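Local structure of putative methylase (Clostridium difficile, 3LDU) at residues A[93-107]-A[138-152]. The protein is a putative RNA methyltransferase that binds GTP and probably methylates guanines of ribosomal RNA. Residues are numbered along the deposited sequence; the frame is centred on the assembly and turned at random.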
loop_
_atom_site.group_PDB
_atom_site.type_symbol
_atom_site.label_atom_id
_atom_site.label_comp_id
_atom_site.label_asym_id
_atom_site.label_seq_id
_atom_site.Cartn_x
_atom_site.Cartn_y
_atom_site.Cartn_z
ATOM N N GLY A 93 -8.245 -3.819 30.936
ATOM C CA GLY A 93 -8.518 -2.398 30.829
ATOM C C GLY A 93 -8.369 -1.864 29.410
ATOM O O GLY A 93 -8.685 -0.704 29.138
ATOM N N ALA A 94 -7.886 -2.708 28.507
ATOM C CA ALA A 94 -7.681 -2.285 27.117
ATOM C C ALA A 94 -8.996 -1.982 26.410
ATOM O O ALA A 94 -10.042 -2.529 26.761
ATOM C CB ALA A 94 -6.885 -3.333 26.329
ATOM N N GLN A 95 -8.924 -1.103 25.412
ATOM C CA GLN A 95 -10.063 -0.794 24.545
ATOM C C GLN A 95 -10.068 -1.773 23.375
ATOM O O GLN A 95 -9.009 -2.110 22.844
ATOM C CB GLN A 95 -9.962 0.633 23.989
ATOM C CG GLN A 95 -9.987 1.728 25.047
ATOM C CD GLN A 95 -9.903 3.107 24.430
ATOM O OE1 GLN A 95 -10.625 3.420 23.486
ATOM N NE2 GLN A 95 -9.015 3.938 24.956
ATOM N N PHE A 96 -11.255 -2.241 22.997
ATOM C CA PHE A 96 -11.397 -3.160 21.866
ATOM C C PHE A 96 -12.599 -2.796 21.001
ATOM O O PHE A 96 -13.580 -3.549 20.914
ATOM C CB PHE A 96 -11.449 -4.634 22.326
ATOM C CG PHE A 96 -12.481 -4.925 23.392
ATOM C CD1 PHE A 96 -13.692 -5.520 23.065
ATOM C CD2 PHE A 96 -12.232 -4.622 24.725
ATOM C CE1 PHE A 96 -14.635 -5.804 24.051
ATOM C CE2 PHE A 96 -13.172 -4.906 25.718
ATOM C CZ PHE A 96 -14.373 -5.489 25.383
ATOM N N PRO A 97 -12.521 -1.634 20.341
ATOM C CA PRO A 97 -13.633 -1.242 19.480
ATOM C C PRO A 97 -13.669 -2.194 18.284
ATOM O O PRO A 97 -12.609 -2.630 17.839
ATOM C CB PRO A 97 -13.245 0.172 19.039
ATOM C CG PRO A 97 -11.743 0.178 19.059
ATOM C CD PRO A 97 -11.364 -0.728 20.223
ATOM N N ILE A 98 -14.858 -2.538 17.804
ATOM C CA ILE A 98 -14.970 -3.354 16.595
ATOM C C ILE A 98 -14.987 -2.354 15.448
ATOM O O ILE A 98 -16.020 -1.784 15.106
ATOM C CB ILE A 98 -16.231 -4.237 16.605
ATOM C CG1 ILE A 98 -16.448 -4.846 18.000
ATOM C CG2 ILE A 98 -16.117 -5.339 15.566
ATOM C CD1 ILE A 98 -15.256 -5.687 18.502
ATOM N N SER A 99 -13.813 -2.104 14.893
ATOM C CA SER A 99 -13.632 -0.929 14.061
ATOM C C SER A 99 -14.263 -1.093 12.697
ATOM O O SER A 99 -14.637 -0.108 12.059
ATOM C CB SER A 99 -12.146 -0.596 13.932
ATOM O OG SER A 99 -11.617 -0.254 15.205
ATOM N N LYS A 100 -14.402 -2.337 12.253
ATOM C CA LYS A 100 -14.841 -2.578 10.880
ATOM C C LYS A 100 -15.303 -4.013 10.684
ATOM O O LYS A 100 -14.703 -4.946 11.240
ATOM C CB LYS A 100 -13.687 -2.297 9.920
ATOM C CG LYS A 100 -14.006 -2.566 8.463
ATOM C CD LYS A 100 -12.771 -2.343 7.608
ATOM C CE LYS A 100 -13.090 -2.347 6.121
ATOM N NZ LYS A 100 -11.839 -2.261 5.314
ATOM N N ALA A 101 -16.374 -4.190 9.908
ATOM C CA ALA A 101 -16.763 -5.532 9.473
ATOM C C ALA A 101 -17.070 -5.507 7.993
ATOM O O ALA A 101 -17.704 -4.570 7.498
ATOM C CB ALA A 101 -17.972 -6.034 10.249
ATOM N N SER A 102 -16.586 -6.518 7.278
ATOM C CA SER A 102 -16.875 -6.644 5.854
ATOM C C SER A 102 -17.514 -8.004 5.638
ATOM O O SER A 102 -17.079 -8.985 6.223
ATOM C CB SER A 102 -15.581 -6.533 5.034
ATOM O OG SER A 102 -14.888 -5.332 5.305
ATOM N N SER A 103 -18.550 -8.064 4.807
ATOM C CA SER A 103 -19.220 -9.333 4.551
ATOM C C SER A 103 -19.527 -9.456 3.068
ATOM O O SER A 103 -20.174 -8.584 2.501
ATOM C CB SER A 103 -20.510 -9.436 5.358
ATOM O OG SER A 103 -21.155 -10.663 5.076
ATOM N N ILE A 104 -19.044 -10.542 2.470
ATOM C CA ILE A 104 -19.136 -10.778 1.026
ATOM C C ILE A 104 -19.693 -12.181 0.750
ATOM O O ILE A 104 -19.155 -13.182 1.245
ATOM C CB ILE A 104 -17.745 -10.630 0.372
ATOM C CG1 ILE A 104 -17.243 -9.186 0.515
ATOM C CG2 ILE A 104 -17.797 -11.040 -1.105
ATOM C CD1 ILE A 104 -15.790 -8.998 0.135
ATOM N N LYS A 105 -20.778 -12.266 -0.022
ATOM C CA LYS A 105 -21.376 -13.560 -0.374
ATOM C C LYS A 105 -21.634 -14.446 0.841
ATOM O O LYS A 105 -21.333 -15.642 0.817
ATOM C CB LYS A 105 -20.473 -14.320 -1.348
ATOM C CG LYS A 105 -20.226 -13.602 -2.667
ATOM C CD LYS A 105 -19.246 -14.388 -3.519
ATOM C CE LYS A 105 -19.153 -13.816 -4.936
ATOM N NZ LYS A 105 -18.200 -12.676 -5.043
ATOM N N SER A 106 -22.187 -13.854 1.892
ATOM C CA SER A 106 -22.369 -14.553 3.158
ATOM C C SER A 106 -23.745 -14.267 3.730
ATOM O O SER A 106 -24.286 -13.166 3.564
ATOM C CB SER A 106 -21.307 -14.089 4.164
ATOM O OG SER A 106 -19.999 -14.334 3.683
ATOM N N LYS A 107 -24.292 -15.251 4.435
ATOM C CA LYS A 107 -25.596 -15.123 5.073
ATOM C C LYS A 107 -25.640 -13.976 6.090
ATOM O O LYS A 107 -26.647 -13.278 6.193
ATOM C CB LYS A 107 -25.985 -16.452 5.722
ATOM C CG LYS A 107 -26.111 -17.604 4.721
ATOM C CD LYS A 107 -26.167 -18.971 5.402
ATOM C CE LYS A 107 -27.597 -19.434 5.697
ATOM N NZ LYS A 107 -28.278 -18.656 6.765
ATOM N N GLU A 138 -12.830 0.084 29.872
ATOM C CA GLU A 138 -12.101 0.154 28.608
ATOM C C GLU A 138 -11.358 1.487 28.535
ATOM O O GLU A 138 -11.703 2.356 27.731
ATOM C CB GLU A 138 -13.059 0.045 27.413
ATOM C CG GLU A 138 -13.461 -1.376 27.010
ATOM C CD GLU A 138 -14.158 -1.431 25.641
ATOM O OE1 GLU A 138 -13.474 -1.261 24.598
ATOM O OE2 GLU A 138 -15.392 -1.651 25.610
ATOM N N ASP A 139 -10.325 1.647 29.356
ATOM C CA ASP A 139 -9.679 2.952 29.482
ATOM C C ASP A 139 -8.194 2.989 29.109
ATOM O O ASP A 139 -7.563 4.038 29.205
ATOM C CB ASP A 139 -9.875 3.509 30.897
ATOM C CG ASP A 139 -9.161 2.683 31.954
ATOM O OD1 ASP A 139 -8.658 1.593 31.615
ATOM O OD2 ASP A 139 -9.100 3.121 33.124
ATOM N N LYS A 140 -7.633 1.860 28.687
ATOM C CA LYS A 140 -6.212 1.815 28.350
ATOM C C LYS A 140 -6.015 1.849 26.831
ATOM O O LYS A 140 -6.804 2.470 26.113
ATOM C CB LYS A 140 -5.529 0.591 28.978
ATOM C CG LYS A 140 -5.660 0.519 30.509
ATOM C CD LYS A 140 -5.257 1.838 31.157
ATOM C CE LYS A 140 -5.351 1.779 32.685
ATOM N NZ LYS A 140 -4.353 0.836 33.263
ATOM N N GLU A 141 -4.969 1.189 26.339
ATOM C CA GLU A 141 -4.650 1.273 24.909
ATOM C C GLU A 141 -5.593 0.462 24.006
ATOM O O GLU A 141 -6.287 -0.449 24.452
ATOM C CB GLU A 141 -3.178 0.931 24.638
ATOM C CG GLU A 141 -2.846 -0.547 24.602
ATOM C CD GLU A 141 -2.714 -1.167 25.996
ATOM O OE1 GLU A 141 -3.113 -0.527 26.994
ATOM O OE2 GLU A 141 -2.199 -2.300 26.084
ATOM N N LYS A 142 -5.599 0.815 22.725
ATOM C CA LYS A 142 -6.613 0.348 21.775
ATOM C C LYS A 142 -6.147 -0.835 20.916
ATOM O O LYS A 142 -5.034 -0.830 20.376
ATOM C CB LYS A 142 -7.030 1.534 20.888
ATOM C CG LYS A 142 -8.168 1.281 19.916
ATOM C CD LYS A 142 -8.493 2.572 19.146
ATOM C CE LYS A 142 -9.376 2.311 17.924
ATOM N NZ LYS A 142 -9.447 3.471 16.978
ATOM N N TYR A 143 -7.015 -1.846 20.820
ATOM C CA TYR A 143 -6.822 -3.050 19.999
ATOM C C TYR A 143 -8.012 -3.141 19.048
ATOM O O TYR A 143 -9.032 -3.747 19.389
ATOM C CB TYR A 143 -6.793 -4.300 20.905
ATOM C CG TYR A 143 -5.584 -4.355 21.811
ATOM C CD1 TYR A 143 -4.493 -5.159 21.502
ATOM C CD2 TYR A 143 -5.516 -3.575 22.962
ATOM C CE1 TYR A 143 -3.369 -5.199 22.341
ATOM C CE2 TYR A 143 -4.405 -3.599 23.790
ATOM C CZ TYR A 143 -3.334 -4.414 23.472
ATOM O OH TYR A 143 -2.227 -4.437 24.294
ATOM N N PRO A 144 -7.907 -2.522 17.856
ATOM C CA PRO A 144 -9.085 -2.425 16.993
ATOM C C PRO A 144 -9.379 -3.774 16.364
ATOM O O PRO A 144 -8.496 -4.374 15.759
ATOM C CB PRO A 144 -8.665 -1.404 15.918
ATOM C CG PRO A 144 -7.403 -0.728 16.482
ATOM C CD PRO A 144 -6.748 -1.809 17.296
ATOM N N ILE A 145 -10.607 -4.247 16.513
ATOM C CA ILE A 145 -10.969 -5.573 16.032
ATOM C C ILE A 145 -11.591 -5.467 14.641
ATOM O O ILE A 145 -12.482 -4.643 14.412
ATOM C CB ILE A 145 -11.961 -6.251 17.001
ATOM C CG1 ILE A 145 -11.433 -6.195 18.447
ATOM C CG2 ILE A 145 -12.244 -7.688 16.575
ATOM C CD1 ILE A 145 -10.129 -6.969 18.691
ATOM N N PHE A 146 -11.105 -6.292 13.717
ATOM C CA PHE A 146 -11.625 -6.311 12.351
ATOM C C PHE A 146 -12.260 -7.672 12.068
ATOM O O PHE A 146 -11.680 -8.711 12.400
ATOM C CB PHE A 146 -10.491 -6.060 11.354
ATOM C CG PHE A 146 -10.160 -4.596 11.134
ATOM C CD1 PHE A 146 -9.850 -3.752 12.202
ATOM C CD2 PHE A 146 -10.133 -4.070 9.847
ATOM C CE1 PHE A 146 -9.531 -2.412 11.979
ATOM C CE2 PHE A 146 -9.813 -2.733 9.630
ATOM C CZ PHE A 146 -9.513 -1.910 10.694
ATOM N N VAL A 147 -13.440 -7.675 11.445
ATOM C CA VAL A 147 -14.124 -8.923 11.114
ATOM C C VAL A 147 -14.347 -8.964 9.606
ATOM O O VAL A 147 -14.800 -7.977 9.025
ATOM C CB VAL A 147 -15.492 -9.040 11.816
ATOM C CG1 VAL A 147 -16.131 -10.400 11.538
ATOM C CG2 VAL A 147 -15.346 -8.829 13.314
ATOM N N PHE A 148 -14.006 -10.093 8.989
ATOM C CA PHE A 148 -14.128 -10.251 7.542
ATOM C C PHE A 148 -14.842 -11.573 7.280
ATOM O O PHE A 148 -14.392 -12.621 7.736
ATOM C CB PHE A 148 -12.731 -10.267 6.910
ATOM C CG PHE A 148 -12.730 -10.481 5.424
ATOM C CD1 PHE A 148 -12.950 -9.418 4.561
ATOM C CD2 PHE A 148 -12.475 -11.739 4.892
ATOM C CE1 PHE A 148 -12.943 -9.607 3.189
ATOM C CE2 PHE A 148 -12.461 -11.928 3.514
ATOM C CZ PHE A 148 -12.703 -10.865 2.671
ATOM N N ILE A 149 -15.972 -11.520 6.575
ATOM C CA ILE A 149 -16.727 -12.731 6.263
ATOM C C ILE A 149 -16.825 -12.911 4.752
ATOM O O ILE A 149 -17.242 -12.004 4.033
ATOM C CB ILE A 149 -18.135 -12.714 6.892
ATOM C CG1 ILE A 149 -18.062 -12.235 8.356
ATOM C CG2 ILE A 149 -18.767 -14.112 6.829
ATOM C CD1 ILE A 149 -19.405 -12.236 9.100
ATOM N N HIS A 150 -16.406 -14.080 4.277
ATOM C CA HIS A 150 -16.443 -14.353 2.849
ATOM C C HIS A 150 -16.967 -15.762 2.661
ATOM O O HIS A 150 -16.411 -16.717 3.205
ATOM C CB HIS A 150 -15.052 -14.198 2.242
ATOM C CG HIS A 150 -15.007 -14.503 0.777
ATOM N ND1 HIS A 150 -15.395 -13.595 -0.183
ATOM C CD2 HIS A 150 -14.652 -15.623 0.116
ATOM C CE1 HIS A 150 -15.260 -14.139 -1.379
ATOM N NE2 HIS A 150 -14.805 -15.371 -1.227
ATOM N N LYS A 151 -18.077 -15.881 1.940
ATOM C CA LYS A 151 -18.726 -17.171 1.754
ATOM C C LYS A 151 -18.883 -17.909 3.086
ATOM O O LYS A 151 -18.619 -19.109 3.182
ATOM C CB LYS A 151 -17.945 -18.016 0.748
ATOM C CG LYS A 151 -17.958 -17.406 -0.657
ATOM C CD LYS A 151 -17.291 -18.299 -1.686
ATOM C CE LYS A 151 -17.073 -17.530 -2.990
ATOM N NZ LYS A 151 -16.401 -18.362 -4.035
ATOM N N ASP A 152 -19.299 -17.160 4.103
ATOM C CA ASP A 152 -19.592 -17.689 5.440
ATOM C C ASP A 152 -18.370 -18.056 6.287
ATOM O O ASP A 152 -18.525 -18.539 7.408
ATOM C CB ASP A 152 -20.554 -18.878 5.359
ATOM C CG ASP A 152 -21.850 -18.522 4.672
ATOM O OD1 ASP A 152 -22.331 -17.391 4.874
ATOM O OD2 ASP A 152 -22.388 -19.374 3.931
HETATM O O HOH W 1 -12.983 -5.996 7.629
#
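I98 to I104 and I145 to H150 pair as parallel strands of the THUMP domain, their axes 4.7 Å apart at closest approach, and joined through helix 111-129 by a left-handed beta-alpha-beta crossover, the rarer hand; strand 98-104 lies at one edge of the sheet. A beta bulge at S99 shifts the register by one residue, so I98 faces I145 but K100 faces F146. Towards helix 111-129, CD1 of I98 leans on CB of I145, and A101 lies beside V147, which reaches V114 of the helix. On the other face the extended K100 chain crosses the F146 ring: CB sits over the ring face in a CH-pi contact, 4.1 Å from the centroid, and CD passes 3.6 Å from CE2. The ring of F146 meets H63 edge-to-face. A water bridges S102 OG and the carbonyl of V147.

Before the strands, the E138 carboxylate stacks on the F96 ring, their planes 17° apart, while OE1 takes a nearly straight bond from F96 N (2.9 Å) on its anti side, tilted out of the carboxylate plane. The salt bridge from K119 to OE2 probably steadies the carboxylate's charge; K119 also makes a cation-pi contact with F96. Past the strands, S106 OG, set beside its own backbone N (chi1 -59°), donates to I104 O and accepts from D152 N; D152 OD1 in turn receives K107 N at 2.9 Å, nearly along its C-O axis.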